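Local coordinates for Acarbose/maltose binding protein GacH (Streptomyces glaucescens, PDB 3K01) that binds acarbose as the solute receptor of a bacterial ABC transporter and probably also recognises maltose-type sugars, at residues 68-73 and 92-97; 86-91 and 96-101; 367-370 and 374-377. All coordinates share one frame; numbering follows the deposited sequence. Where two conformers were deposited one is given.

Contact 1. Residues 68-73 and 92-97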
# COMPACT_ATOMS: atom_id res chain seq x y z
N GLY A 68 -10.13 -10.24 2.16
CA GLY A 68 -9.38 -11.44 1.80
C GLY A 68 -10.17 -12.43 0.97
O GLY A 68 -9.63 -13.44 0.51
N GLU A 69 -11.46 -12.16 0.77
CA GLU A 69 -12.32 -13.01 -0.06
C GLU A 69 -12.74 -12.34 -1.37
O GLU A 69 -13.26 -12.99 -2.29
CB GLU A 69 -13.59 -13.38 0.70
CG GLU A 69 -13.29 -14.31 1.86
CD GLU A 69 -14.50 -14.61 2.70
OE1 GLU A 69 -15.64 -14.42 2.22
OE2 GLU A 69 -14.31 -15.06 3.86
N ALA A 70 -12.50 -11.03 -1.46
CA ALA A 70 -13.13 -10.20 -2.51
C ALA A 70 -12.57 -10.48 -3.91
O ALA A 70 -13.32 -10.48 -4.90
CB ALA A 70 -13.02 -8.72 -2.14
N ASN A 71 -11.26 -10.71 -4.01
CA ASN A 71 -10.65 -10.95 -5.32
C ASN A 71 -11.25 -12.18 -6.00
O ASN A 71 -11.71 -12.12 -7.14
CB ASN A 71 -9.12 -11.03 -5.19
CG ASN A 71 -8.41 -11.14 -6.53
OD1 ASN A 71 -8.53 -12.14 -7.22
ND2 ASN A 71 -7.64 -10.13 -6.90
N ALA A 72 -11.29 -13.29 -5.27
CA ALA A 72 -11.86 -14.51 -5.80
C ALA A 72 -13.37 -14.40 -6.04
O ALA A 72 -13.87 -14.89 -7.04
CB ALA A 72 -11.54 -15.69 -4.88
N LYS A 73 -14.08 -13.74 -5.13
CA LYS A 73 -15.53 -13.61 -5.29
C LYS A 73 -15.85 -12.85 -6.58
O LYS A 73 -16.75 -13.22 -7.33
CB LYS A 73 -16.12 -12.91 -4.07
CG LYS A 73 -17.64 -12.96 -3.98
CD LYS A 73 -18.16 -12.06 -2.87
CE LYS A 73 -19.70 -12.08 -2.74
NZ LYS A 73 -20.24 -13.41 -2.40
N VAL A 92 -4.91 -1.61 -5.24
CA VAL A 92 -4.13 -1.05 -6.34
C VAL A 92 -3.62 -2.12 -7.33
O VAL A 92 -3.64 -1.89 -8.55
CB VAL A 92 -2.98 -0.15 -5.88
CG1 VAL A 92 -3.50 1.15 -5.25
CG2 VAL A 92 -1.99 -0.87 -4.93
N ALA A 93 -3.15 -3.26 -6.85
CA ALA A 93 -2.65 -4.33 -7.73
C ALA A 93 -3.79 -5.05 -8.45
O ALA A 93 -3.58 -5.68 -9.50
CB ALA A 93 -1.82 -5.35 -6.95
N TRP A 94 -5.00 -4.98 -7.90
CA TRP A 94 -6.12 -5.71 -8.49
C TRP A 94 -6.61 -5.04 -9.77
O TRP A 94 -7.30 -5.70 -10.55
CB TRP A 94 -7.30 -5.85 -7.53
CG TRP A 94 -7.05 -6.64 -6.29
CD1 TRP A 94 -5.88 -7.22 -5.88
CD2 TRP A 94 -8.01 -6.86 -5.26
NE1 TRP A 94 -6.07 -7.81 -4.65
CE2 TRP A 94 -7.38 -7.61 -4.25
CE3 TRP A 94 -9.36 -6.51 -5.09
CZ2 TRP A 94 -8.04 -7.99 -3.07
CZ3 TRP A 94 -10.02 -6.90 -3.93
CH2 TRP A 94 -9.35 -7.64 -2.94
N VAL A 95 -6.31 -3.76 -9.99
CA VAL A 95 -6.75 -3.12 -11.23
C VAL A 95 -6.18 -3.87 -12.42
O VAL A 95 -6.96 -4.29 -13.30
CB VAL A 95 -6.36 -1.64 -11.26
CG1 VAL A 95 -6.79 -1.02 -12.61
CG2 VAL A 95 -7.02 -0.91 -10.11
N ALA A 96 -4.87 -4.06 -12.48
CA ALA A 96 -4.28 -4.79 -13.60
C ALA A 96 -4.67 -6.26 -13.58
O ALA A 96 -4.87 -6.85 -14.64
CB ALA A 96 -2.79 -4.65 -13.58
N ASP A 97 -4.82 -6.85 -12.40
CA ASP A 97 -5.25 -8.24 -12.25
C ASP A 97 -6.60 -8.39 -12.98
O ASP A 97 -6.74 -9.18 -13.93
CB ASP A 97 -5.33 -8.58 -10.75
CG ASP A 97 -5.62 -10.03 -10.46
OD1 ASP A 97 -5.62 -10.86 -11.40
OD2 ASP A 97 -5.85 -10.30 -9.26
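Asn-71 lies across one face of the Trp-94 indole and, from that position, reaches the carboxylate of Asp-97 one helical turn further on. Its CB sits over the six-membered ring, 4.0 Å from the centroid, in a CH-pi contact. The amide stands almost upright on the indole, with the two planes 86° apart, and ND2 lies over the same face, 3.6 Å from Trp-94 CD1. Because CG is anti to the backbone N (chi1 -174°), the short side chain extends toward the second helix. There ND2 donates a nearly straight hydrogen bond to Asp-97 OD2, 3.0 Å long with an N-H...O angle of 170°. OD2 takes this donor on its anti side, somewhat out of the carboxylate plane, while OD1 makes a salt bridge to Lys-75, so both oxygens are held by helix 67-79. Asparagine suits this place because it supplies both a CH group for the ring and an N-H for the acid. Ala-70 CB packs obliquely against the six-membered ring, 3.9 Å from Trp-94 CH2, where a methyl allows near approach. This packing is tight; by contrast, Glu-69 turns away, and Ala-72 and Lys-73 belong to the exposed side of their helix. Ala-70 and Trp-94 both touch Met-88 of strand 87-91. Two nearly parallel helices on one face of a mixed beta sheet are characteristic of the alpha/beta lobe of solute-binding proteins.

Contact 2. Residues 86-91 and 96-101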
# COMPACT_ATOMS: atom_id res chain seq x y z
N ASP A 86 -21.81 -3.99 -10.04
CA ASP A 86 -21.52 -2.94 -11.01
C ASP A 86 -20.19 -2.24 -10.71
O ASP A 86 -19.45 -1.88 -11.62
CB ASP A 86 -22.67 -1.93 -11.06
CG ASP A 86 -23.96 -2.59 -11.42
OD1 ASP A 86 -24.07 -3.02 -12.59
OD2 ASP A 86 -24.82 -2.73 -10.53
N VAL A 87 -19.96 -1.99 -9.41
CA VAL A 87 -18.78 -1.28 -8.97
C VAL A 87 -18.06 -2.14 -7.93
O VAL A 87 -18.67 -2.64 -6.99
CB VAL A 87 -19.15 0.08 -8.39
CG1 VAL A 87 -17.92 0.78 -7.79
CG2 VAL A 87 -19.78 0.97 -9.49
N MET A 88 -16.75 -2.27 -8.12
CA MET A 88 -15.93 -3.13 -7.25
C MET A 88 -14.84 -2.28 -6.63
O MET A 88 -14.07 -1.61 -7.35
CB MET A 88 -15.30 -4.23 -8.15
CG MET A 88 -14.36 -5.21 -7.47
SD MET A 88 -15.25 -6.15 -6.22
CE MET A 88 -13.88 -6.88 -5.30
N ARG A 89 -14.72 -2.33 -5.30
CA ARG A 89 -13.55 -1.72 -4.64
C ARG A 89 -12.32 -2.59 -4.97
O ARG A 89 -12.34 -3.80 -4.73
CB ARG A 89 -13.75 -1.59 -3.15
CG ARG A 89 -12.84 -0.56 -2.55
CD ARG A 89 -12.73 -0.70 -1.08
NE ARG A 89 -12.14 0.46 -0.41
CZ ARG A 89 -11.61 0.40 0.81
NH1 ARG A 89 -11.58 -0.75 1.47
NH2 ARG A 89 -11.14 1.50 1.38
N THR A 90 -11.28 -1.95 -5.52
CA THR A 90 -10.17 -2.69 -6.14
C THR A 90 -8.85 -2.28 -5.52
O THR A 90 -8.48 -1.11 -5.53
CB THR A 90 -10.05 -2.44 -7.68
OG1 THR A 90 -10.07 -1.02 -7.96
CG2 THR A 90 -11.17 -3.13 -8.45
N GLU A 91 -8.12 -3.23 -4.94
CA GLU A 91 -6.83 -2.89 -4.37
C GLU A 91 -5.94 -2.41 -5.52
O GLU A 91 -6.20 -2.76 -6.68
CB GLU A 91 -6.25 -4.10 -3.67
CG GLU A 91 -5.21 -3.79 -2.62
CD GLU A 91 -3.78 -4.01 -3.11
OE1 GLU A 91 -3.56 -4.61 -4.20
OE2 GLU A 91 -2.86 -3.59 -2.38
N ALA A 96 -4.87 -4.06 -12.48
CA ALA A 96 -4.28 -4.79 -13.60
C ALA A 96 -4.67 -6.26 -13.58
O ALA A 96 -4.87 -6.85 -14.64
CB ALA A 96 -2.79 -4.65 -13.58
N ASP A 97 -4.82 -6.85 -12.40
CA ASP A 97 -5.25 -8.24 -12.25
C ASP A 97 -6.60 -8.39 -12.98
O ASP A 97 -6.74 -9.18 -13.93
CB ASP A 97 -5.33 -8.58 -10.75
CG ASP A 97 -5.62 -10.03 -10.46
OD1 ASP A 97 -5.62 -10.86 -11.40
OD2 ASP A 97 -5.85 -10.30 -9.26
N PHE A 98 -7.60 -7.63 -12.57
CA PHE A 98 -8.95 -7.78 -13.15
C PHE A 98 -8.98 -7.29 -14.59
O PHE A 98 -9.67 -7.89 -15.42
CB PHE A 98 -9.95 -6.96 -12.34
CG PHE A 98 -10.17 -7.41 -10.90
CD1 PHE A 98 -9.92 -8.71 -10.47
CD2 PHE A 98 -10.68 -6.51 -10.01
CE1 PHE A 98 -10.15 -9.06 -9.12
CE2 PHE A 98 -10.92 -6.84 -8.68
CZ PHE A 98 -10.64 -8.12 -8.24
N ALA A 99 -8.28 -6.21 -14.92
CA ALA A 99 -8.35 -5.70 -16.30
C ALA A 99 -7.70 -6.68 -17.27
O ALA A 99 -8.16 -6.82 -18.42
CB ALA A 99 -7.71 -4.33 -16.41
N SER A 100 -6.62 -7.34 -16.83
CA SER A 100 -5.89 -8.25 -17.68
C SER A 100 -6.71 -9.45 -18.11
O SER A 100 -6.32 -10.12 -19.07
CB SER A 100 -4.61 -8.75 -17.00
OG SER A 100 -4.93 -9.66 -15.97
N ILE A 101 -7.79 -9.74 -17.37
CA ILE A 101 -8.69 -10.86 -17.72
C ILE A 101 -10.07 -10.38 -18.17
O ILE A 101 -11.03 -11.15 -18.22
CB ILE A 101 -8.76 -11.93 -16.63
CG1 ILE A 101 -9.22 -11.33 -15.30
CG2 ILE A 101 -7.39 -12.60 -16.47
CD1 ILE A 101 -9.36 -12.37 -14.19
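Thr-90 and Phe-98 mark the nearest backbone approach of strand 87-91 to the helix that follows it, with their CA atoms 8.7 Å apart. A gap of this size has to be bridged by side chains. The alternation of the strand turns Met-88 and Thr-90 toward the helix, whereas Arg-89 points away and bonds to Gln-138 and Thr-35. On the helix, Ser-100 N donates to Ala-96 O at 2.8 Å, and the hydroxyl OG of Ser-100 folds back onto the main chain to donate to Asp-97 O, also at 2.8 Å. Phe-98 is the residue that spans the gap. With CG anti to its carbonyl carbon (chi1 -65°), the ring is carried toward the strand and presents CE2 to both partners. In the conformer described, one of two for Thr-90, the methyl CG2 meets the ring edge near its plane, 3.7 Å from Phe-98 CE2. Met-88, flexible and unbranched, comes in at roughly a right angle to the phenylalanine and brings CG to 4.0 Å from Phe-98 CE2. Phe-74 and Leu-104 pack against the same aromatic ring. The two branches of threonine divide the work: CG2 serves the apolar interface, while OG1 bonds to Ser-301 on the neighbouring strand. No hydrogen bond crosses between the segments, so the buried contact depends on dispersion and the exclusion of water, with the polar groups satisfied elsewhere.

Contact 3. Residues 367-370 and 374-377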
# COMPACT_ATOMS: atom_id res chain seq x y z
N PRO A 367 4.68 -2.27 -10.29
CA PRO A 367 4.51 -2.53 -11.71
C PRO A 367 3.04 -2.85 -11.96
O PRO A 367 2.48 -3.76 -11.35
CB PRO A 367 5.41 -3.75 -11.97
CG PRO A 367 5.56 -4.40 -10.66
CD PRO A 367 5.34 -3.38 -9.57
N TRP A 368 2.43 -2.11 -12.88
CA TRP A 368 0.99 -2.21 -13.07
C TRP A 368 0.66 -3.27 -14.11
O TRP A 368 0.12 -2.98 -15.19
CB TRP A 368 0.40 -0.84 -13.44
CG TRP A 368 0.76 0.22 -12.45
CD1 TRP A 368 1.47 1.35 -12.71
CD2 TRP A 368 0.45 0.24 -11.04
NE1 TRP A 368 1.62 2.09 -11.55
CE2 TRP A 368 1.00 1.44 -10.52
CE3 TRP A 368 -0.24 -0.61 -10.18
CZ2 TRP A 368 0.90 1.79 -9.18
CZ3 TRP A 368 -0.34 -0.26 -8.85
CH2 TRP A 368 0.23 0.95 -8.37
N ILE A 369 1.00 -4.50 -13.77
CA ILE A 369 0.92 -5.63 -14.71
C ILE A 369 0.08 -6.74 -14.10
O ILE A 369 -0.12 -6.79 -12.88
CB ILE A 369 2.33 -6.14 -15.13
CG1 ILE A 369 3.09 -6.72 -13.93
CG2 ILE A 369 3.13 -5.03 -15.80
CD1 ILE A 369 4.42 -7.37 -14.32
N ALA A 370 -0.41 -7.64 -14.95
CA ALA A 370 -1.27 -8.73 -14.55
C ALA A 370 -0.64 -9.55 -13.42
O ALA A 370 -1.31 -9.97 -12.47
CB ALA A 370 -1.55 -9.63 -15.76
N ALA A 374 2.19 -11.78 -8.20
CA ALA A 374 3.01 -12.97 -8.32
C ALA A 374 4.50 -12.64 -8.13
O ALA A 374 5.30 -13.52 -7.88
CB ALA A 374 2.78 -13.61 -9.70
N LEU A 375 4.86 -11.37 -8.23
CA LEU A 375 6.26 -10.96 -8.07
C LEU A 375 6.72 -11.02 -6.61
O LEU A 375 7.93 -10.97 -6.35
CB LEU A 375 6.49 -9.55 -8.61
CG LEU A 375 6.14 -9.38 -10.09
CD1 LEU A 375 6.47 -7.95 -10.51
CD2 LEU A 375 6.88 -10.39 -10.97
N PHE A 376 5.78 -11.14 -5.66
CA PHE A 376 6.16 -11.11 -4.25
C PHE A 376 6.74 -12.43 -3.75
O PHE A 376 7.67 -12.43 -2.95
CB PHE A 376 4.96 -10.69 -3.39
CG PHE A 376 4.68 -9.22 -3.46
CD1 PHE A 376 5.51 -8.31 -2.82
CD2 PHE A 376 3.58 -8.76 -4.18
CE1 PHE A 376 5.25 -6.94 -2.88
CE2 PHE A 376 3.32 -7.39 -4.26
CZ PHE A 376 4.15 -6.48 -3.61
N GLU A 377 6.21 -13.56 -4.22
CA GLU A 377 6.66 -14.83 -3.67
C GLU A 377 8.16 -15.10 -3.87
O GLU A 377 8.81 -15.55 -2.93
CB GLU A 377 5.77 -15.99 -4.16
CG GLU A 377 6.29 -17.35 -3.72
CD GLU A 377 6.09 -17.62 -2.23
OE1 GLU A 377 5.65 -16.75 -1.46
OE2 GLU A 377 6.39 -18.74 -1.79
O HOH W 1 -0.27 -11.85 -9.83
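Pro-367 and Leu-375 meet at the two sides of a bend that carries the chain from strand 363-364 into helix 376-387, and the bend begins with an inverse gamma turn centred on Trp-368. The hydrogen bond of that turn, from Ile-369 N to Pro-367 O, is 2.9 Å long but weak. The turn kinks the chain, and Pro-367 and Ile-369, on either side of its central residue, both point toward Leu-375.

The apolar contacts centre on a single methyl group. Leu-375 CD1 lies 3.7 Å from Pro-367 CG, the two side chains running past each other in opposite directions, and 4.4 Å from Ile-369 CD1, a looser approach. A chi1 of -59° sets Leu-375 CG beside the backbone N, and the branched end then extends to the turn. On the other side, the compact ring of proline presents CG to the leucine and restricts phi at the first residue of the turn. Isoleucine adds a longer branch, and it also touches Leu-408 and Tyr-411.

Polar groups around the bend are served by other parts of the chain. Trp-368 NE1 bonds to Glu-365, its backbone N bonds to Glu-206, and its ring packs on Val-92. Leu-375 O pairs with the hydroxyl of Tyr-404. The bend is thereby tied to helix 92-100, to the loop at Glu-206 and to the C-terminal region at Tyr-404, Leu-408 and Tyr-411.

Between the two segments the polar link is made by water. One water molecule accepts a hydrogen bond from Ala-374 N, its oxygen 3.0 Å from that nitrogen. The same water oxygen lies 3.4 Å from Ala-370 O, to which it donates a weak hydrogen bond.

How the contacts relate
Contacts 1 and 2 lie side by side, with centres about 6 Å apart, and share helix 92-100: Trp-94 and Asp-97 serve contact 1 and Phe-98 serves contact 2, though the neighbourhoods overlap. They also touch directly, since Asn-71 ND2 is 3.5 Å from Phe-98 CE1. Contact 3 is separate in sequence but borders the same helix, with its centre about 12 Å from contact 1 and about 15 Å from contact 2. Ala-96, which lies in the ranges of both but touches neither partner segment, places CB 3.5 Å from Ile-369 O, while Ser-100 OG lies 3.4 Å from Ala-370 CB. Helix 92-100 thus connects all three as structural packing, and no sugar-binding role follows.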